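Local structure of ochratoxinase (Aspergillus niger, 4C65) at residues P63-D75 with A332-A344. The protein uses zinc to release C-terminal amino acids by hydrolysis, notably aromatic ones such as phenylalanine, and so splits ochratoxin A into ochratoxin alpha and L-phenylalanine. Sequence-based numbering, arbitrary orientation.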
ATOM      1  N   PRO A  63      14.067  44.838 -26.148  1.00 14.49           N
ATOM      2  CA  PRO A  63      13.128  43.852 -25.608  1.00 14.12           C
ATOM      3  C   PRO A  63      13.516  43.374 -24.234  1.00 13.58           C
ATOM      4  O   PRO A  63      14.698  43.354 -23.885  1.00 13.60           O
ATOM      5  CB  PRO A  63      13.224  42.671 -26.595  1.00 14.44           C
ATOM      6  CG  PRO A  63      13.951  43.189 -27.782  1.00 15.08           C
ATOM      7  CD  PRO A  63      14.827  44.290 -27.273  1.00 15.21           C
ATOM      8  N   GLY A  64      12.519  42.998 -23.446  1.00 13.36           N
ATOM      9  CA  GLY A  64      12.784  42.311 -22.176  1.00 13.28           C
ATOM     10  C   GLY A  64      13.602  41.035 -22.403  1.00 12.95           C
ATOM     11  O   GLY A  64      13.436  40.361 -23.421  1.00 13.14           O
ATOM     12  N   LEU A  65      14.490  40.732 -21.464  1.00 12.96           N
ATOM     13  CA  LEU A  65      15.433  39.636 -21.622  1.00 13.24           C
ATOM     14  C   LEU A  65      14.821  38.291 -21.246  1.00 13.05           C
ATOM     15  O   LEU A  65      13.986  38.209 -20.350  1.00 12.75           O
ATOM     16  CB  LEU A  65      16.661  39.894 -20.769  1.00 13.63           C
ATOM     17  CG  LEU A  65      17.543  41.056 -21.201  1.00 14.24           C
ATOM     18  CD1 LEU A  65      18.415  41.502 -20.042  1.00 14.58           C
ATOM     19  CD2 LEU A  65      18.385  40.623 -22.403  1.00 14.96           C
ATOM     20  N   TRP A  66      15.259  37.250 -21.952  1.00 13.65           N
ATOM     21  CA  TRP A  66      14.899  35.863 -21.656  1.00 13.66           C
ATOM     22  C   TRP A  66      16.104  35.139 -21.068  1.00 13.90           C
ATOM     23  O   TRP A  66      17.242  35.417 -21.433  1.00 14.90           O
ATOM     24  CB  TRP A  66      14.541  35.102 -22.906  1.00 14.18           C
ATOM     25  CG  TRP A  66      13.172  35.315 -23.427  1.00 14.07           C
ATOM     26  CD1 TRP A  66      12.651  36.470 -23.891  1.00 14.08           C
ATOM     27  CD2 TRP A  66      12.180  34.307 -23.648  1.00 14.15           C
ATOM     28  NE1 TRP A  66      11.362  36.263 -24.331  1.00 14.07           N
ATOM     29  CE2 TRP A  66      11.055  34.939 -24.190  1.00 14.19           C
ATOM     30  CE3 TRP A  66      12.128  32.933 -23.414  1.00 14.67           C
ATOM     31  CZ2 TRP A  66       9.887  34.255 -24.481  1.00 14.52           C
ATOM     32  CZ3 TRP A  66      10.971  32.250 -23.734  1.00 14.93           C
ATOM     33  CH2 TRP A  66       9.871  32.915 -24.274  1.00 14.92           C
ATOM     34  N   ASP A  67      15.854  34.240 -20.122  1.00 13.60           N
ATOM     35  CA  ASP A  67      16.801  33.192 -19.841  1.00 13.83           C
ATOM     36  C   ASP A  67      16.114  31.871 -20.082  1.00 14.12           C
ATOM     37  O   ASP A  67      15.042  31.611 -19.514  1.00 14.15           O
ATOM     38  CB  ASP A  67      17.355  33.274 -18.438  1.00 13.53           C
ATOM     39  CG  ASP A  67      18.628  32.445 -18.291  1.00 14.12           C
ATOM     40  OD1 ASP A  67      18.512  31.188 -18.180  1.00 14.07           O
ATOM     41  OD2 ASP A  67      19.714  33.056 -18.309  1.00 14.45           O
ATOM     42  N   CYS A  68      16.734  31.045 -20.920  1.00 14.88           N
ATOM     43  CA  CYS A  68      16.123  29.816 -21.371  1.00 15.51           C
ATOM     44  C   CYS A  68      16.536  28.581 -20.594  1.00 16.16           C
ATOM     45  O   CYS A  68      16.200  27.462 -20.984  1.00 17.11           O
ATOM     46  CB  CYS A  68      16.428  29.625 -22.840  1.00 16.31           C
ATOM     47  SG  CYS A  68      15.778  30.969 -23.859  1.00 16.25           S
ATOM     48  N   HIS A  69      17.275  28.764 -19.510  1.00 16.05           N
ATOM     49  CA  HIS A  69      17.638  27.646 -18.667  1.00 16.73           C
ATOM     50  C   HIS A  69      17.646  27.996 -17.176  1.00 16.25           C
ATOM     51  O   HIS A  69      18.694  28.183 -16.589  1.00 16.46           O
ATOM     52  CB  HIS A  69      18.994  27.064 -19.067  1.00 18.01           C
ATOM     53  CG  HIS A  69      19.194  25.665 -18.570  1.00 19.14           C
ATOM     54  ND1 HIS A  69      19.595  24.641 -19.392  1.00 20.58           N
ATOM     55  CD2 HIS A  69      18.965  25.102 -17.360  1.00 18.95           C
ATOM     56  CE1 HIS A  69      19.649  23.516 -18.699  1.00 21.11           C
ATOM     57  NE2 HIS A  69      19.264  23.767 -17.468  1.00 20.02           N
ATOM     58  N   MET A  70      16.463  28.058 -16.585  1.00 15.79           N
ATOM     59  CA  MET A  70      16.313  28.343 -15.169  1.00 15.64           C
ATOM     60  C   MET A  70      15.801  27.097 -14.472  1.00 16.31           C
ATOM     61  O   MET A  70      15.297  26.197 -15.109  1.00 16.48           O
ATOM     62  CB  MET A  70      15.336  29.494 -14.970  1.00 14.72           C
ATOM     63  CG  MET A  70      15.722  30.803 -15.675  1.00 14.59           C
ATOM     64  SD  MET A  70      17.360  31.390 -15.232  1.00 15.30           S
ATOM     65  CE  MET A  70      17.031  31.860 -13.529  1.00 15.19           C
ATOM     66  N   HIS A  71      15.986  27.017 -13.166  1.00 17.09           N
ATOM     67  CA  HIS A  71      15.381  25.949 -12.402  1.00 18.33           C
ATOM     68  C   HIS A  71      14.722  26.510 -11.150  1.00 17.92           C
ATOM     69  O   HIS A  71      15.361  27.149 -10.334  1.00 17.81           O
ATOM     70  CB  HIS A  71      16.359  24.807 -12.095  1.00 20.32           C
ATOM     71  CG  HIS A  71      17.637  25.240 -11.442  1.00 22.36           C
ATOM     72  ND1 HIS A  71      18.860  25.157 -12.077  1.00 24.56           N
ATOM     73  CD2 HIS A  71      17.896  25.719 -10.199  1.00 23.14           C
ATOM     74  CE1 HIS A  71      19.814  25.582 -11.261  1.00 24.94           C
ATOM     75  NE2 HIS A  71      19.253  25.941 -10.120  1.00 24.14           N
ATOM     76  N   PHE A  72      13.420  26.284 -11.041  1.00 17.62           N
ATOM     77  CA  PHE A  72      12.624  26.839  -9.996  1.00 17.80           C
ATOM     78  C   PHE A  72      12.643  25.900  -8.811  1.00 18.67           C
ATOM     79  O   PHE A  72      11.665  25.222  -8.508  1.00 18.83           O
ATOM     80  CB  PHE A  72      11.191  27.075 -10.495  1.00 17.81           C
ATOM     81  CG  PHE A  72      11.001  28.403 -11.191  1.00 17.32           C
ATOM     82  CD1 PHE A  72      11.725  28.721 -12.325  1.00 16.93           C
ATOM     83  CD2 PHE A  72      10.063  29.309 -10.728  1.00 17.22           C
ATOM     84  CE1 PHE A  72      11.541  29.938 -12.969  1.00 16.73           C
ATOM     85  CE2 PHE A  72       9.876  30.513 -11.366  1.00 16.88           C
ATOM     86  CZ  PHE A  72      10.609  30.825 -12.502  1.00 16.59           C
ATOM     87  N   GLY A  73      13.775  25.879  -8.129  1.00 19.85           N
ATOM     88  CA  GLY A  73      14.010  24.938  -7.035  1.00 21.05           C
ATOM     89  C   GLY A  73      13.642  25.468  -5.674  1.00 21.81           C
ATOM     90  O   GLY A  73      12.906  24.815  -4.932  1.00 22.54           O
ATOM     91  N   GLY A  74      14.176  26.641  -5.332  1.00 22.13           N
ATOM     92  CA  GLY A  74      13.966  27.277  -4.005  1.00 23.05           C
ATOM     93  C   GLY A  74      14.438  26.484  -2.801  1.00 24.07           C
ATOM     94  O   GLY A  74      13.900  26.637  -1.721  1.00 23.71           O
ATOM     95  N   ASP A  75      15.453  25.644  -3.017  1.00 25.07           N
ATOM     96  CA  ASP A  75      15.885  24.639  -2.046  1.00 26.80           C
ATOM     97  C   ASP A  75      16.334  25.268  -0.746  1.00 26.62           C
ATOM     98  O   ASP A  75      16.850  26.369  -0.743  1.00 25.75           O
ATOM     99  CB  ASP A  75      17.050  23.784  -2.618  1.00 28.24           C
ATOM    100  CG  ASP A  75      16.708  23.120  -3.947  1.00 29.02           C
ATOM    101  OD1 ASP A  75      16.477  23.841  -4.966  1.00 31.43           O
ATOM    102  OD2 ASP A  75      16.675  21.872  -4.016  1.00 30.05           O
ATOM    103  N   ALA A 332      20.198  30.509 -28.299  1.00 16.68           N
ATOM    104  CA  ALA A 332      19.563  31.312 -27.262  1.00 16.14           C
ATOM    105  C   ALA A 332      20.367  31.150 -25.988  1.00 16.50           C
ATOM    106  O   ALA A 332      21.184  30.224 -25.864  1.00 17.61           O
ATOM    107  CB  ALA A 332      18.129  30.906 -27.047  1.00 15.06           C
ATOM    108  N   LEU A 333      20.175  32.075 -25.058  1.00 15.93           N
ATOM    109  CA  LEU A 333      20.986  32.113 -23.850  1.00 15.93           C
ATOM    110  C   LEU A 333      20.246  31.525 -22.655  1.00 15.06           C
ATOM    111  O   LEU A 333      19.057  31.776 -22.453  1.00 14.43           O
ATOM    112  CB  LEU A 333      21.430  33.549 -23.504  1.00 16.15           C
ATOM    113  CG  LEU A 333      22.314  34.230 -24.534  1.00 16.79           C
ATOM    114  CD1 LEU A 333      22.884  35.511 -23.968  1.00 17.52           C
ATOM    115  CD2 LEU A 333      23.455  33.337 -24.999  1.00 17.73           C
ATOM    116  N   GLY A 334      20.986  30.736 -21.870  1.00 15.25           N
ATOM    117  CA  GLY A 334      20.500  30.153 -20.640  1.00 14.66           C
ATOM    118  C   GLY A 334      21.648  30.064 -19.692  1.00 15.28           C
ATOM    119  O   GLY A 334      22.782  29.885 -20.106  1.00 15.75           O
ATOM    120  N   THR A 335      21.342  30.156 -18.403  1.00 15.43           N
ATOM    121  CA  THR A 335      22.368  30.266 -17.358  1.00 16.27           C
ATOM    122  C   THR A 335      22.518  28.997 -16.516  1.00 16.30           C
ATOM    123  O   THR A 335      23.611  28.676 -16.033  1.00 17.31           O
ATOM    124  CB  THR A 335      22.029  31.466 -16.462  1.00 16.26           C
ATOM    125  OG1 THR A 335      21.892  32.627 -17.282  1.00 16.32           O
ATOM    126  CG2 THR A 335      23.134  31.728 -15.447  1.00 17.53           C
ATOM    127  N   ASP A 336      21.411  28.275 -16.358  1.00 15.63           N
ATOM    128  CA  ASP A 336      21.302  27.134 -15.458  1.00 15.62           C
ATOM    129  C   ASP A 336      21.467  27.590 -14.019  1.00 16.07           C
ATOM    130  O   ASP A 336      22.412  27.226 -13.334  1.00 17.10           O
ATOM    131  CB  ASP A 336      22.302  26.046 -15.820  1.00 16.26           C
ATOM    132  CG  ASP A 336      21.905  24.672 -15.276  1.00 16.27           C
ATOM    133  OD1 ASP A 336      21.066  24.568 -14.367  1.00 16.05           O
ATOM    134  OD2 ASP A 336      22.461  23.684 -15.768  1.00 16.81           O
ATOM    135  N   THR A 337      20.518  28.386 -13.566  1.00 15.48           N
ATOM    136  CA  THR A 337      20.567  28.951 -12.223  1.00 16.00           C
ATOM    137  C   THR A 337      19.151  29.156 -11.665  1.00 15.33           C
ATOM    138  O   THR A 337      18.160  29.009 -12.368  1.00 14.06           O
ATOM    139  CB  THR A 337      21.341  30.288 -12.269  1.00 16.47           C
ATOM    140  OG1 THR A 337      21.645  30.725 -10.947  1.00 17.35           O
ATOM    141  CG2 THR A 337      20.535  31.348 -12.987  1.00 15.70           C
ATOM    142  N   ALA A 338      19.073  29.495 -10.385  1.00 16.16           N
ATOM    143  CA  ALA A 338      17.806  29.826  -9.735  1.00 15.97           C
ATOM    144  C   ALA A 338      17.333  31.198 -10.186  1.00 15.79           C
ATOM    145  O   ALA A 338      18.138  32.061 -10.522  1.00 15.68           O
ATOM    146  CB  ALA A 338      17.981  29.818  -8.210  1.00 17.01           C
ATOM    147  N   PRO A 339      16.015  31.418 -10.176  1.00 15.93           N
ATOM    148  CA  PRO A 339      15.434  32.763 -10.434  1.00 15.94           C
ATOM    149  C   PRO A 339      16.063  33.862  -9.591  1.00 16.98           C
ATOM    150  O   PRO A 339      16.320  33.657  -8.411  1.00 17.97           O
ATOM    151  CB  PRO A 339      13.978  32.585 -10.031  1.00 15.71           C
ATOM    152  CG  PRO A 339      13.701  31.137 -10.356  1.00 14.99           C
ATOM    153  CD  PRO A 339      14.965  30.391 -10.045  1.00 15.43           C
ATOM    154  N   GLY A 340      16.375  34.979 -10.238  1.00 17.04           N
ATOM    155  CA  GLY A 340      17.147  36.033  -9.632  1.00 18.25           C
ATOM    156  C   GLY A 340      18.630  35.745  -9.566  1.00 19.23           C
ATOM    157  O   GLY A 340      19.392  36.502  -8.961  1.00 20.13           O
ATOM    158  N   GLY A 341      19.059  34.667 -10.213  1.00 19.29           N
ATOM    159  CA  GLY A 341      20.475  34.335 -10.297  1.00 20.26           C
ATOM    160  C   GLY A 341      21.202  35.246 -11.267  1.00 20.67           C
ATOM    161  O   GLY A 341      20.598  36.137 -11.870  1.00 20.17           O
ATOM    162  N   PRO A 342      22.521  35.041 -11.421  1.00 21.61           N
ATOM    163  CA  PRO A 342      23.375  35.890 -12.231  1.00 21.96           C
ATOM    164  C   PRO A 342      23.217  35.623 -13.723  1.00 21.13           C
ATOM    165  O   PRO A 342      24.183  35.276 -14.390  1.00 21.58           O
ATOM    166  CB  PRO A 342      24.771  35.503 -11.759  1.00 23.49           C
ATOM    167  CG  PRO A 342      24.636  34.062 -11.399  1.00 23.21           C
ATOM    168  CD  PRO A 342      23.276  33.953 -10.777  1.00 22.47           C
ATOM    169  N   THR A 343      22.011  35.816 -14.251  1.00 20.01           N
ATOM    170  CA  THR A 343      21.753  35.529 -15.647  1.00 19.60           C
ATOM    171  C   THR A 343      22.492  36.459 -16.651  1.00 20.27           C
ATOM    172  O   THR A 343      22.831  36.044 -17.761  1.00 19.75           O
ATOM    173  CB  THR A 343      20.244  35.566 -15.938  1.00 18.84           C
ATOM    174  OG1 THR A 343      19.685  36.793 -15.453  1.00 18.98           O
ATOM    175  CG2 THR A 343      19.543  34.359 -15.276  1.00 18.24           C
ATOM    176  N   ALA A 344      22.753  37.701 -16.236  1.00 21.02           N
ATOM    177  CA  ALA A 344      23.429  38.683 -17.095  1.00 21.51           C
ATOM    178  C   ALA A 344      24.824  38.231 -17.510  1.00 22.19           C
ATOM    179  O   ALA A 344      25.281  38.558 -18.601  1.00 22.95           O
ATOM    180  CB  ALA A 344      23.498  40.036 -16.393  1.00 22.23           C
TER
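One oxygen of the buried Asp-67 carboxylate gathers two backbone N-H groups, one from each segment. Asp-67 OD1 takes the backbone N of Thr-335 on its syn lone pair at 3.0 Å and, on the anti side, tilted out of the carboxylate plane, the N of His-69, closing an Asx turn. Aspartate suits this place, its short side chain bridging two backbones. Gly-334, with no side chain, lets its CA lie close against His-69 CB. Three further backbone hydrogen bonds join the segments: Cys-68 N to Leu-333 O, Asp-336 N to His-69 O (2.7 Å) and His-71 N to Thr-337 O.

With CG anti to the backbone N (chi1 -159°), Asp-336 runs alongside His-69, its carboxylate stacked on the imidazole with the planes 29° apart. Asp-336 OD1, at the edge of the His-71 ring and in its plane, accepts a weak hydrogen bond from ND1 of His-71. Glu-264 holds His-69 ND1, which probably fixes the rotation of the ring. Farther along, Pro-339 CG sits over the centre of the Phe-72 ring, 3.6 Å from the centroid, a CH-pi contact between two rigid groups, while the bent Met-70 chain brings CE against Thr-337 CG2.

His-69 and His-71 bind the first zinc and Asp-336 is an active-site residue: the HxH strand end and aspartate loop of an amidohydrolase TIM barrel.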